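Local atomic coordinates of aspartate carbamoyltransferase (Leishmania major, PDB entry 7K46), a protein that probably catalyses the transfer of a carbamoyl group from carbamoyl phosphate to aspartate, an early step of de novo pyrimidine synthesis that yields carbamoyl aspartate. Residues V237-R242 with V284-L289; A28-A33 with L315-A320. One frame throughout, in Å; residues are numbered along the deposited sequence.

Contact 1 of 2, residues V237-R242 with V284-L289; sequences VLYATR and VVMHPL
Tyr239 and His287 both hold CG anti to the backbone N, with chi1 at -172° and -169°, and so each ring is turned onto the opposite segment. The tyrosine ring leans across Met286 and Pro288: Tyr239 CD2 lies 3.9 Å from Met286 CB, and Tyr239 OH comes within 3.6 Å of Pro288 CB while hydrogen-bonding to Asp148. Val237 and Val284 point the same way on this face, CG2 beside CG2, and the sulfur of Met286 reaches Val237 CG1. On the other face Leu238 and Val285 touch more loosely.

The backbones run parallel. Leu238 N donates to Val284 O, Met286 N to Leu238 O at 2.9 Å and nearly straight (170°), and Ala240 N to Met286 O. The next bond in this series would join residue 288 to Ala240 O, but a proline has no N-H to give; instead Pro288 CD sits 3.2 Å from Ala240 O. That buried carbonyl oxygen has no hydrogen-bond partner and rests 3.3 Å above the plane of the His287 ring, towards its rim. Thr241 CA covers the same face in a CH-pi contact, 4.1 Å from the ring centroid. The ring's rotation is held from two ends, since His287 ND1 accepts Leu289 N at 2.9 Å and NE2 bonds Glu294.

This is an adjacent strand pair in the parallel, Rossmann-like sheet of the aspartate-binding domain. Strand 284-286 runs straight into the His-Pro-Leu-Pro-Arg motif, which begins at His287 and in related transcarbamoylases forms part of the active site.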
ATOM      1  N   VAL A 237     -16.000 -31.357 -14.415  1.00 20.80           N
ATOM      2  CA  VAL A 237     -15.890 -30.115 -13.651  1.00 21.16           C
ATOM      3  C   VAL A 237     -17.273 -29.759 -13.117  1.00 19.16           C
ATOM      4  O   VAL A 237     -18.242 -29.699 -13.883  1.00 17.99           O
ATOM      5  CB  VAL A 237     -15.342 -28.955 -14.510  1.00 17.58           C
ATOM      6  CG1 VAL A 237     -15.283 -27.646 -13.689  1.00 18.34           C
ATOM      7  CG2 VAL A 237     -13.966 -29.307 -15.068  1.00 21.33           C
ATOM      8  N   LEU A 238     -17.365 -29.536 -11.805  1.00 16.61           N
ATOM      9  CA  LEU A 238     -18.508 -28.866 -11.189  1.00 16.54           C
ATOM     10  C   LEU A 238     -18.058 -27.455 -10.838  1.00 19.08           C
ATOM     11  O   LEU A 238     -17.239 -27.274  -9.935  1.00 20.16           O
ATOM     12  CB  LEU A 238     -18.978 -29.598  -9.937  1.00 20.26           C
ATOM     13  CG  LEU A 238     -19.448 -31.038 -10.116  1.00 20.84           C
ATOM     14  CD1 LEU A 238     -19.868 -31.629  -8.764  1.00 17.50           C
ATOM     15  CD2 LEU A 238     -20.606 -31.070 -11.128  1.00 18.34           C
ATOM     16  N   TYR A 239     -18.589 -26.461 -11.546  1.00 17.91           N
ATOM     17  CA  TYR A 239     -18.189 -25.062 -11.370  1.00 17.22           C
ATOM     18  C   TYR A 239     -19.337 -24.355 -10.657  1.00 19.40           C
ATOM     19  O   TYR A 239     -20.370 -24.059 -11.262  1.00 18.54           O
ATOM     20  CB  TYR A 239     -17.845 -24.417 -12.716  1.00 16.63           C
ATOM     21  CG  TYR A 239     -17.242 -23.015 -12.644  1.00 18.04           C
ATOM     22  CD1 TYR A 239     -18.051 -21.894 -12.489  1.00 17.06           C
ATOM     23  CD2 TYR A 239     -15.873 -22.820 -12.763  1.00 16.36           C
ATOM     24  CE1 TYR A 239     -17.512 -20.613 -12.433  1.00 18.29           C
ATOM     25  CE2 TYR A 239     -15.317 -21.536 -12.698  1.00 17.48           C
ATOM     26  CZ  TYR A 239     -16.141 -20.444 -12.540  1.00 18.16           C
ATOM     27  OH  TYR A 239     -15.602 -19.187 -12.492  1.00 19.44           O
ATOM     28  N   ALA A 240     -19.154 -24.096  -9.366  1.00 20.28           N
ATOM     29  CA  ALA A 240     -20.183 -23.505  -8.525  1.00 16.93           C
ATOM     30  C   ALA A 240     -19.994 -21.996  -8.399  1.00 23.23           C
ATOM     31  O   ALA A 240     -18.875 -21.477  -8.471  1.00 19.31           O
ATOM     32  CB  ALA A 240     -20.169 -24.143  -7.134  1.00 21.53           C
ATOM     33  N   THR A 241     -21.106 -21.291  -8.197  1.00 22.17           N
ATOM     34  CA  THR A 241     -21.074 -19.852  -7.974  1.00 19.57           C
ATOM     35  C   THR A 241     -22.056 -19.506  -6.862  1.00 22.52           C
ATOM     36  O   THR A 241     -22.941 -20.291  -6.512  1.00 23.17           O
ATOM     37  CB  THR A 241     -21.427 -19.045  -9.243  1.00 25.22           C
ATOM     38  OG1 THR A 241     -22.753 -19.384  -9.670  1.00 23.22           O
ATOM     39  CG2 THR A 241     -20.436 -19.329 -10.375  1.00 24.09           C
ATOM     40  N   ARG A 242     -21.897 -18.296  -6.341  1.00 26.12           N
ATOM     41  CA  ARG A 242     -22.657 -17.812  -5.196  1.00 30.32           C
ATOM     42  C   ARG A 242     -24.021 -17.276  -5.629  1.00 35.18           C
ATOM     43  O   ARG A 242     -24.105 -16.461  -6.553  1.00 34.73           O
ATOM     44  CB  ARG A 242     -21.854 -16.706  -4.508  1.00 29.47           C
ATOM     45  CG  ARG A 242     -22.171 -16.496  -3.052  1.00 39.75           C
ATOM     46  CD  ARG A 242     -21.458 -15.262  -2.524  1.00 42.10           C
ATOM     47  NE  ARG A 242     -22.203 -14.053  -2.836  1.00 55.38           N
ATOM     48  CZ  ARG A 242     -22.300 -13.010  -2.024  1.00 64.12           C
ATOM     49  NH1 ARG A 242     -21.686 -12.988  -0.851  1.00 64.81           N
ATOM     50  NH2 ARG A 242     -23.045 -11.970  -2.390  1.00 72.28           N
ATOM     51  N   VAL A 284     -12.818 -32.168 -10.869  1.00 20.14           N
ATOM     52  CA  VAL A 284     -12.566 -31.097  -9.912  1.00 17.66           C
ATOM     53  C   VAL A 284     -13.836 -30.305  -9.644  1.00 23.56           C
ATOM     54  O   VAL A 284     -14.719 -30.176 -10.503  1.00 18.29           O
ATOM     55  CB  VAL A 284     -11.441 -30.134 -10.360  1.00 22.39           C
ATOM     56  CG1 VAL A 284     -10.090 -30.846 -10.366  1.00 20.78           C
ATOM     57  CG2 VAL A 284     -11.759 -29.515 -11.720  1.00 21.09           C
ATOM     58  N   VAL A 285     -13.907 -29.771  -8.426  1.00 18.11           N
ATOM     59  CA  VAL A 285     -14.883 -28.772  -8.030  1.00 18.68           C
ATOM     60  C   VAL A 285     -14.177 -27.423  -8.046  1.00 19.24           C
ATOM     61  O   VAL A 285     -13.088 -27.280  -7.478  1.00 18.69           O
ATOM     62  CB  VAL A 285     -15.458 -29.077  -6.636  1.00 20.96           C
ATOM     63  CG1 VAL A 285     -16.344 -27.939  -6.158  1.00 18.79           C
ATOM     64  CG2 VAL A 285     -16.225 -30.414  -6.648  1.00 18.12           C
ATOM     65  N   MET A 286     -14.788 -26.442  -8.694  1.00 16.76           N
ATOM     66  CA  MET A 286     -14.225 -25.109  -8.791  1.00 15.29           C
ATOM     67  C   MET A 286     -15.273 -24.087  -8.364  1.00 16.38           C
ATOM     68  O   MET A 286     -16.473 -24.367  -8.328  1.00 18.93           O
ATOM     69  CB  MET A 286     -13.737 -24.821 -10.224  1.00 14.98           C
ATOM     70  CG  MET A 286     -12.589 -25.740 -10.673  1.00 17.52           C
ATOM     71  SD  MET A 286     -12.220 -25.593 -12.442  1.00 19.26           S
ATOM     72  CE  MET A 286     -11.858 -23.834 -12.606  1.00 16.62           C
ATOM     73  N   HIS A 287     -14.797 -22.888  -8.048  1.00 15.32           N
ATOM     74  CA  HIS A 287     -15.644 -21.802  -7.571  1.00 17.35           C
ATOM     75  C   HIS A 287     -14.786 -20.548  -7.639  1.00 17.31           C
ATOM     76  O   HIS A 287     -13.670 -20.550  -7.108  1.00 16.31           O
ATOM     77  CB  HIS A 287     -16.117 -22.076  -6.139  1.00 15.94           C
ATOM     78  CG  HIS A 287     -17.193 -21.156  -5.651  1.00 16.24           C
ATOM     79  ND1 HIS A 287     -17.122 -19.784  -5.772  1.00 17.02           N
ATOM     80  CD2 HIS A 287     -18.357 -21.418  -5.006  1.00 17.60           C
ATOM     81  CE1 HIS A 287     -18.197 -19.239  -5.230  1.00 19.42           C
ATOM     82  NE2 HIS A 287     -18.963 -20.209  -4.759  1.00 19.72           N
ATOM     83  N   PRO A 288     -15.245 -19.481  -8.298  1.00 17.14           N
ATOM     84  CA  PRO A 288     -14.400 -18.279  -8.412  1.00 16.72           C
ATOM     85  C   PRO A 288     -14.149 -17.584  -7.083  1.00 20.33           C
ATOM     86  O   PRO A 288     -13.146 -16.859  -6.967  1.00 18.96           O
ATOM     87  CB  PRO A 288     -15.191 -17.382  -9.381  1.00 16.85           C
ATOM     88  CG  PRO A 288     -16.640 -17.834  -9.213  1.00 19.57           C
ATOM     89  CD  PRO A 288     -16.543 -19.328  -8.983  1.00 18.35           C
ATOM     90  N   LEU A 289     -15.033 -17.785  -6.087  1.00 16.88           N
ATOM     91  CA  LEU A 289     -14.993 -17.278  -4.715  1.00 16.03           C
ATOM     92  C   LEU A 289     -15.318 -15.782  -4.690  1.00 19.35           C
ATOM     93  O   LEU A 289     -15.093 -15.085  -5.684  1.00 20.76           O
ATOM     94  CB  LEU A 289     -13.632 -17.567  -4.063  1.00 15.16           C
ATOM     95  CG  LEU A 289     -13.337 -19.060  -3.869  1.00 20.60           C
ATOM     96  CD1 LEU A 289     -11.976 -19.289  -3.223  1.00 14.48           C
ATOM     97  CD2 LEU A 289     -14.436 -19.732  -3.030  1.00 17.44           C
TER

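Contact 2 of 2, residues A28-A33 with L315-A320; sequences ALIQLA and LFMRMA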
ATOM      1  N   ALA A  28      -0.779 -20.686 -25.383  1.00 21.74           N
ATOM      2  CA  ALA A  28       0.532 -20.125 -25.077  1.00 23.12           C
ATOM      3  C   ALA A  28       0.555 -19.528 -23.677  1.00 19.72           C
ATOM      4  O   ALA A  28       1.548 -19.669 -22.955  1.00 20.83           O
ATOM      5  CB  ALA A  28       0.910 -19.078 -26.122  1.00 19.25           C
ATOM      6  N   LEU A  29      -0.531 -18.858 -23.275  1.00 17.93           N
ATOM      7  CA  LEU A  29      -0.595 -18.303 -21.924  1.00 20.56           C
ATOM      8  C   LEU A  29      -0.629 -19.409 -20.880  1.00 21.88           C
ATOM      9  O   LEU A  29      -0.024 -19.285 -19.804  1.00 18.99           O
ATOM     10  CB  LEU A  29      -1.817 -17.392 -21.783  1.00 17.18           C
ATOM     11  CG  LEU A  29      -1.763 -16.016 -22.445  1.00 18.70           C
ATOM     12  CD1 LEU A  29      -3.136 -15.344 -22.462  1.00 21.77           C
ATOM     13  CD2 LEU A  29      -0.751 -15.109 -21.723  1.00 19.51           C
ATOM     14  N   ILE A  30      -1.338 -20.500 -21.167  1.00 18.74           N
ATOM     15  CA  ILE A  30      -1.350 -21.624 -20.241  1.00 20.59           C
ATOM     16  C   ILE A  30       0.063 -22.167 -20.042  1.00 21.11           C
ATOM     17  O   ILE A  30       0.502 -22.397 -18.909  1.00 19.04           O
ATOM     18  CB  ILE A  30      -2.316 -22.715 -20.737  1.00 22.32           C
ATOM     19  CG1 ILE A  30      -3.763 -22.276 -20.512  1.00 17.62           C
ATOM     20  CG2 ILE A  30      -2.034 -24.036 -20.027  1.00 20.67           C
ATOM     21  CD1 ILE A  30      -4.784 -23.226 -21.148  1.00 20.20           C
ATOM     22  N   GLN A  31       0.788 -22.402 -21.143  1.00 20.58           N
ATOM     23  CA  GLN A  31       2.132 -22.966 -21.024  1.00 23.17           C
ATOM     24  C   GLN A  31       3.071 -22.016 -20.284  1.00 22.62           C
ATOM     25  O   GLN A  31       3.898 -22.452 -19.474  1.00 21.69           O
ATOM     26  CB  GLN A  31       2.696 -23.302 -22.408  1.00 23.56           C
ATOM     27  CG  GLN A  31       3.978 -24.132 -22.360  1.00 30.01           C
ATOM     28  CD  GLN A  31       3.769 -25.471 -21.671  1.00 37.56           C
ATOM     29  OE1 GLN A  31       2.949 -26.282 -22.106  1.00 32.00           O
ATOM     30  NE2 GLN A  31       4.494 -25.699 -20.577  1.00 37.11           N
ATOM     31  N   LEU A  32       2.956 -20.714 -20.549  1.00 18.97           N
ATOM     32  CA  LEU A  32       3.818 -19.741 -19.881  1.00 21.46           C
ATOM     33  C   LEU A  32       3.517 -19.683 -18.389  1.00 20.80           C
ATOM     34  O   LEU A  32       4.439 -19.630 -17.568  1.00 18.84           O
ATOM     35  CB  LEU A  32       3.654 -18.358 -20.531  1.00 20.44           C
ATOM     36  CG  LEU A  32       4.434 -17.166 -19.945  1.00 18.21           C
ATOM     37  CD1 LEU A  32       5.921 -17.480 -19.902  1.00 19.58           C
ATOM     38  CD2 LEU A  32       4.173 -15.884 -20.764  1.00 17.35           C
ATOM     39  N   ALA A  33       2.233 -19.715 -18.016  1.00 18.16           N
ATOM     40  CA  ALA A  33       1.877 -19.703 -16.601  1.00 17.96           C
ATOM     41  C   ALA A  33       2.419 -20.938 -15.892  1.00 19.14           C
ATOM     42  O   ALA A  33       2.963 -20.842 -14.785  1.00 19.90           O
ATOM     43  CB  ALA A  33       0.356 -19.609 -16.438  1.00 16.76           C
ATOM     44  N   LEU A 315      -2.687 -16.460  -9.824  1.00 17.08           N
ATOM     45  CA  LEU A 315      -1.409 -15.758  -9.708  1.00 15.14           C
ATOM     46  C   LEU A 315      -0.542 -15.980 -10.947  1.00 17.89           C
ATOM     47  O   LEU A 315      -0.020 -15.030 -11.536  1.00 14.96           O
ATOM     48  CB  LEU A 315      -0.666 -16.217  -8.446  1.00 14.62           C
ATOM     49  CG  LEU A 315       0.796 -15.752  -8.336  1.00 14.75           C
ATOM     50  CD1 LEU A 315       0.888 -14.240  -8.086  1.00 14.65           C
ATOM     51  CD2 LEU A 315       1.526 -16.520  -7.226  1.00 15.67           C
ATOM     52  N   PHE A 316      -0.382 -17.232 -11.367  1.00 15.30           N
ATOM     53  CA  PHE A 316       0.551 -17.487 -12.459  1.00 15.25           C
ATOM     54  C   PHE A 316      -0.009 -17.079 -13.822  1.00 18.36           C
ATOM     55  O   PHE A 316       0.756 -16.641 -14.701  1.00 16.21           O
ATOM     56  CB  PHE A 316       0.983 -18.952 -12.412  1.00 16.86           C
ATOM     57  CG  PHE A 316       1.833 -19.260 -11.207  1.00 20.36           C
ATOM     58  CD1 PHE A 316       3.050 -18.621 -11.036  1.00 20.31           C
ATOM     59  CD2 PHE A 316       1.396 -20.139 -10.227  1.00 22.17           C
ATOM     60  CE1 PHE A 316       3.833 -18.866  -9.917  1.00 20.67           C
ATOM     61  CE2 PHE A 316       2.167 -20.390  -9.112  1.00 21.44           C
ATOM     62  CZ  PHE A 316       3.394 -19.747  -8.958  1.00 19.75           C
ATOM     63  N   MET A 317      -1.324 -17.160 -14.016  1.00 15.88           N
ATOM     64  CA  MET A 317      -1.896 -16.625 -15.250  1.00 16.11           C
ATOM     65  C   MET A 317      -1.689 -15.119 -15.333  1.00 16.52           C
ATOM     66  O   MET A 317      -1.360 -14.581 -16.397  1.00 15.26           O
ATOM     67  CB  MET A 317      -3.385 -16.977 -15.342  1.00 16.29           C
ATOM     68  CG  MET A 317      -4.112 -16.362 -16.568  1.00 15.64           C
ATOM     69  SD  MET A 317      -3.378 -16.797 -18.166  1.00 17.60           S
ATOM     70  CE  MET A 317      -3.732 -18.566 -18.315  1.00 16.37           C
ATOM     71  N   ARG A 318      -1.860 -14.417 -14.215  1.00 14.92           N
ATOM     72  CA  ARG A 318      -1.675 -12.973 -14.258  1.00 16.12           C
ATOM     73  C   ARG A 318      -0.209 -12.601 -14.453  1.00 14.87           C
ATOM     74  O   ARG A 318       0.087 -11.606 -15.122  1.00 14.47           O
ATOM     75  CB  ARG A 318      -2.257 -12.345 -12.994  1.00 15.25           C
ATOM     76  CG  ARG A 318      -3.786 -12.383 -13.010  1.00 14.92           C
ATOM     77  CD  ARG A 318      -4.408 -11.883 -11.702  1.00 15.30           C
ATOM     78  NE  ARG A 318      -5.861 -11.890 -11.839  1.00 16.05           N
ATOM     79  CZ  ARG A 318      -6.688 -12.680 -11.166  1.00 18.32           C
ATOM     80  NH1 ARG A 318      -6.249 -13.489 -10.211  1.00 19.40           N
ATOM     81  NH2 ARG A 318      -7.988 -12.658 -11.458  1.00 15.90           N
ATOM     82  N   MET A 319       0.719 -13.405 -13.929  1.00 14.37           N
ATOM     83  CA  MET A 319       2.135 -13.199 -14.232  1.00 13.40           C
ATOM     84  C   MET A 319       2.419 -13.412 -15.718  1.00 17.68           C
ATOM     85  O   MET A 319       3.131 -12.620 -16.348  1.00 15.64           O
ATOM     86  CB  MET A 319       2.993 -14.148 -13.388  1.00 15.47           C
ATOM     87  CG  MET A 319       3.022 -13.819 -11.889  1.00 14.91           C
ATOM     88  SD  MET A 319       3.987 -15.002 -10.895  1.00 17.90           S
ATOM     89  CE  MET A 319       5.658 -14.708 -11.488  1.00 15.71           C
ATOM     90  N   ALA A 320       1.889 -14.496 -16.289  1.00 14.91           N
ATOM     91  CA  ALA A 320       2.082 -14.748 -17.717  1.00 16.08           C
ATOM     92  C   ALA A 320       1.572 -13.578 -18.544  1.00 18.53           C
ATOM     93  O   ALA A 320       2.221 -13.154 -19.506  1.00 16.31           O
ATOM     94  CB  ALA A 320       1.360 -16.034 -18.128  1.00 16.51           C
TER
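Ala33 and Ala320 face each other where two helices cross at 113°, and these small side chains let the segment axes come within 8.3 Å. This is the tight part. Ala33 CB presses on the backbone of Phe316, 3.5 Å from Phe316 O, and Ala320 CB sits 3.7 Å from Leu32 CG. Leu32 CD2 also lies 3.6 Å from Ala320 O. No hydrogen bond links 28-33 to 315-320, so apolar contact does the work.

Packing is looser around Met317. With CG anti to the backbone N (chi1 176°), its chain bends twice towards the other helix, yet no closer than 4.0 Å, from Met317 SD to Leu29 CB. Met317 CE lies 4.1 Å from Leu29 O, with Ile30 CG1 a little farther off. On the outer side of helix 23-41, Gln31 is exposed to solvent and Ala28 partly so.

As in other transcarbamoylases, the chain's final helix, 309-326, packs back from the aspartate-binding part of the sequence onto its first helix, 23-41, in the carbamoyl phosphate-binding part. Helix 142-156 closes in beside Ile30 and Ala33, and Arg318 points away to hydrogen-bond Thr143 on it. Helix 63-74 packs against Leu315, Arg318 and Met319, and Leu315 also meets Tyr106 of the second subunit.

How the contacts relate
From the N terminus, the chain opens the carbamoyl phosphate-binding part with helix 23-41, which carries the first half of contact 2. Helix 142-156 leads on to the second sheet, where 237-242 and 284-289 meet across 41 intervening residues, closing the short loop of contact 1. Soon afterwards helix 309-326 returns to residues 28-33 and closes a loop of 281 residues. Contact 1 thus falls wholly within the span of contact 2, and the two do not cross. Their centres are about 20 Å apart and they do not touch. Contact 1 knits one sheet; contact 2 ties the C-terminal helix back to the first domain. Helix 142-156 touches both, and the start of helix 309-326 rests against contact 1 through Gln310 and Met311.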